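Local coordinates for protein sortase (Streptomyces avermitilis, PDB 5GO5) that is a class E sortase, a cysteine transpeptidase of the housekeeping type that works without calcium and probably attaches proteins to the cell wall, at residues A[87-92]-A[120-125]. Residues are numbered along the deposited sequence; the frame is centred on the assembly and turned at random.
With SO4 (sulfate ion), chain D.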
ATOM      1  N   ALA A  87       5.562   9.289   3.379  1.00 12.38           N
ATOM      2  CA  ALA A  87       5.079  10.195   2.369  1.00 12.58           C
ATOM      3  C   ALA A  87       3.598  10.038   2.151  1.00 12.98           C
ATOM      4  O   ALA A  87       3.055   8.917   2.317  1.00 12.62           O
ATOM      5  CB  ALA A  87       5.776   9.909   1.063  1.00 13.18           C
ATOM      6  N   ARG A  88       2.966  11.131   1.755  1.00 13.57           N
ATOM      7  CA  ARG A  88       1.572  11.102   1.347  1.00 14.03           C
ATOM      8  C   ARG A  88       1.401  10.493  -0.032  1.00 13.23           C
ATOM      9  O   ARG A  88       2.333  10.250  -0.771  1.00 12.81           O
ATOM     10  CB  ARG A  88       0.962  12.499   1.441  1.00 18.51           C
ATOM     11  CG  ARG A  88       0.934  12.959   2.895  1.00 22.36           C
ATOM     12  CD  ARG A  88       0.204  14.261   3.102  1.00 26.23           C
ATOM     13  NE  ARG A  88       0.356  15.194   1.999  1.00 28.56           N
ATOM     14  N   LEU A  89       0.142  10.201  -0.358  1.00 12.50           N
ATOM     15  CA  LEU A  89      -0.172   9.493  -1.570  1.00 12.63           C
ATOM     16  C   LEU A  89       0.361  10.218  -2.785  1.00 13.66           C
ATOM     17  O   LEU A  89       0.150  11.437  -2.971  1.00 14.83           O
ATOM     18  CB  LEU A  89      -1.682   9.268  -1.611  1.00 13.44           C
ATOM     19  CG  LEU A  89      -2.248   8.534  -2.789  1.00 13.23           C
ATOM     20  CD1 LEU A  89      -1.642   7.186  -2.983  1.00 13.09           C
ATOM     21  CD2 LEU A  89      -3.741   8.455  -2.573  1.00 13.61           C
ATOM     22  N   GLY A  90       1.126   9.490  -3.602  1.00 13.43           N
ATOM     23  CA  GLY A  90       1.702   9.991  -4.828  1.00 13.41           C
ATOM     24  C   GLY A  90       2.967  10.799  -4.694  1.00 14.66           C
ATOM     25  O   GLY A  90       3.568  11.181  -5.692  1.00 15.60           O
ATOM     26  N   GLN A  91       3.430  11.024  -3.467  1.00 14.15           N
ATOM     27  CA  GLN A  91       4.537  11.952  -3.233  1.00 15.40           C
ATOM     28  C   GLN A  91       5.887  11.248  -3.277  1.00 14.67           C
ATOM     29  O   GLN A  91       5.991  10.012  -3.176  1.00 13.72           O
ATOM     30  CB  GLN A  91       4.363  12.649  -1.880  1.00 17.63           C
ATOM     31  CG  GLN A  91       3.074  13.435  -1.748  1.00 22.00           C
ATOM     32  CD  GLN A  91       2.851  14.399  -2.898  1.00 29.63           C
ATOM     33  OE1 GLN A  91       3.681  15.274  -3.142  1.00 37.64           O
ATOM     34  NE2 GLN A  91       1.751  14.224  -3.633  1.00 36.61           N
ATOM     35  N   LYS A  92       6.942  12.041  -3.447  1.00 14.14           N
ATOM     36  CA  LYS A  92       8.275  11.522  -3.380  1.00 14.75           C
ATOM     37  C   LYS A  92       8.530  10.988  -1.987  1.00 13.98           C
ATOM     38  O   LYS A  92       8.167  11.641  -0.985  1.00 14.91           O
ATOM     39  CB  LYS A  92       9.305  12.596  -3.738  1.00 17.65           C
ATOM     40  CG  LYS A  92       9.247  12.997  -5.200  1.00 20.04           C
ATOM     41  CD  LYS A  92      10.277  14.073  -5.501  1.00 24.47           C
ATOM     42  CE  LYS A  92      10.030  14.642  -6.883  1.00 27.82           C
ATOM     43  NZ  LYS A  92      10.816  15.901  -7.036  1.00 33.10           N
ATOM     44  N   VAL A 120      -1.304  -1.639  -7.825  1.00 12.73           N
ATOM     45  CA  VAL A 120      -1.941  -1.183  -6.592  1.00 12.55           C
ATOM     46  C   VAL A 120      -2.447   0.214  -6.871  1.00 12.17           C
ATOM     47  O   VAL A 120      -1.670   1.090  -7.199  1.00 11.51           O
ATOM     48  CB  VAL A 120      -0.935  -1.187  -5.405  1.00 12.06           C
ATOM     49  CG1 VAL A 120      -1.583  -0.657  -4.154  1.00 12.30           C
ATOM     50  CG2 VAL A 120      -0.332  -2.584  -5.190  1.00 12.98           C
ATOM     51  N   VAL A 121      -3.767   0.398  -6.813  1.00 10.57           N
ATOM     52  CA  VAL A 121      -4.419   1.583  -7.299  1.00 11.90           C
ATOM     53  C   VAL A 121      -5.116   2.282  -6.154  1.00 11.93           C
ATOM     54  O   VAL A 121      -5.824   1.610  -5.391  1.00 12.85           O
ATOM     55  CB  VAL A 121      -5.466   1.247  -8.376  1.00 12.68           C
ATOM     56  CG1 VAL A 121      -6.137   2.498  -8.904  1.00 13.92           C
ATOM     57  CG2 VAL A 121      -4.776   0.526  -9.541  1.00 14.37           C
ATOM     58  N   LEU A 122      -4.892   3.589  -6.013  1.00 11.04           N
ATOM     59  CA  LEU A 122      -5.595   4.376  -5.026  1.00 11.93           C
ATOM     60  C   LEU A 122      -6.264   5.577  -5.611  1.00 12.95           C
ATOM     61  O   LEU A 122      -5.781   6.177  -6.586  1.00 12.46           O
ATOM     62  CB  LEU A 122      -4.679   4.869  -3.915  1.00 12.16           C
ATOM     63  CG  LEU A 122      -4.070   3.755  -3.064  1.00 11.93           C
ATOM     64  CD1 LEU A 122      -2.691   3.338  -3.538  1.00 12.77           C
ATOM     65  CD2 LEU A 122      -4.043   4.097  -1.577  1.00 12.22           C
ATOM     66  N   THR A 123      -7.374   5.954  -4.987  1.00 12.11           N
ATOM     67  CA  THR A 123      -8.004   7.221  -5.259  1.00 12.90           C
ATOM     68  C   THR A 123      -8.083   8.044  -3.977  1.00 12.66           C
ATOM     69  O   THR A 123      -8.376   7.494  -2.897  1.00 13.23           O
ATOM     70  CB  THR A 123      -9.407   7.106  -5.916  1.00 13.46           C
ATOM     71  OG1 THR A 123      -9.990   8.411  -5.987  1.00 15.63           O
ATOM     72  CG2 THR A 123     -10.325   6.153  -5.168  1.00 13.57           C
ATOM     73  N   ASP A 124      -7.808   9.326  -4.107  1.00 13.11           N
ATOM     74  CA  ASP A 124      -8.046  10.310  -3.013  1.00 15.03           C
ATOM     75  C   ASP A 124      -9.319  11.119  -3.239  1.00 17.00           C
ATOM     76  O   ASP A 124      -9.546  12.109  -2.537  1.00 17.42           O
ATOM     77  CB  ASP A 124      -6.858  11.238  -2.802  1.00 16.48           C
ATOM     78  CG  ASP A 124      -6.539  12.093  -4.008  1.00 16.80           C
ATOM     79  OD1 ASP A 124      -7.280  12.033  -4.987  1.00 16.71           O
ATOM     80  OD2 ASP A 124      -5.466  12.753  -4.014  1.00 20.70           O
ATOM     81  N   GLY A 125     -10.100  10.746  -4.239  1.00 16.27           N
ATOM     82  CA  GLY A 125     -11.291  11.492  -4.589  1.00 17.89           C
ATOM     83  C   GLY A 125     -11.101  12.475  -5.722  1.00 19.14           C
ATOM     84  O   GLY A 125     -12.097  12.929  -6.339  1.00 20.54           O
TER
HETATM   85  S   SO4 D 303       9.268  15.611 -10.697  1.00 41.00           S
HETATM   86  O1  SO4 D 303       9.798  14.212 -10.672  1.00 42.89           O
HETATM   87  O2  SO4 D 303       9.244  16.049 -12.120  1.00 40.99           O
HETATM   88  O3  SO4 D 303      10.134  16.452  -9.838  1.00 38.73           O
HETATM   89  O4  SO4 D 303       7.885  15.722 -10.207  1.00 36.37           O
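Leu89 makes a small apolar contact with Leu122 and Asp124, by which the loop between strands 80-82 and 93-98 rests on strand 119-123 and the turn that follows it. No hydrogen bond crosses, and the two segments bury just 138 Å² between them. Both methyls of Leu89 do the touching: CD1 and CD2 each lie 3.9 Å from CB of Leu122 and so straddle it. CD2 also comes within 4.2 Å of CB of Asp124. With CG anti to the backbone N (chi1 -180°), the isobutyl group of Leu89 extends from the loop and bridges backbones whose nearest CA atoms, of Leu89 and Asp124, are 8.0 Å apart. Leu89 is the second residue of a type II beta turn running from Arg88 to Gln91, closed by Gln91 N to Arg88 O at 3.0 Å, with Gly90 at positive phi in the third place. The contact thus joins a connecting loop to a strand in the wall of the sortase beta-barrel, which pairs with 127-140 and 50-55, away from the predicted active site; Phe129 and Ala52, on those two strands, also touch Leu89. Cut back to alanine, the side chain would lose both methyls, and CB of Leu122 would probably be left without its cover from the turn. The amide of Gln91 folds back, NE2 donating to O of Leu89 at 3.3 Å, tilted 30° from the carbonyl plane. Across the contact, Thr123 OG1 accepts from Gly125 N at 2.9 Å, an ST turn, while Asp124 OD1 accepts from the backbone N of Thr126 and of Thr127.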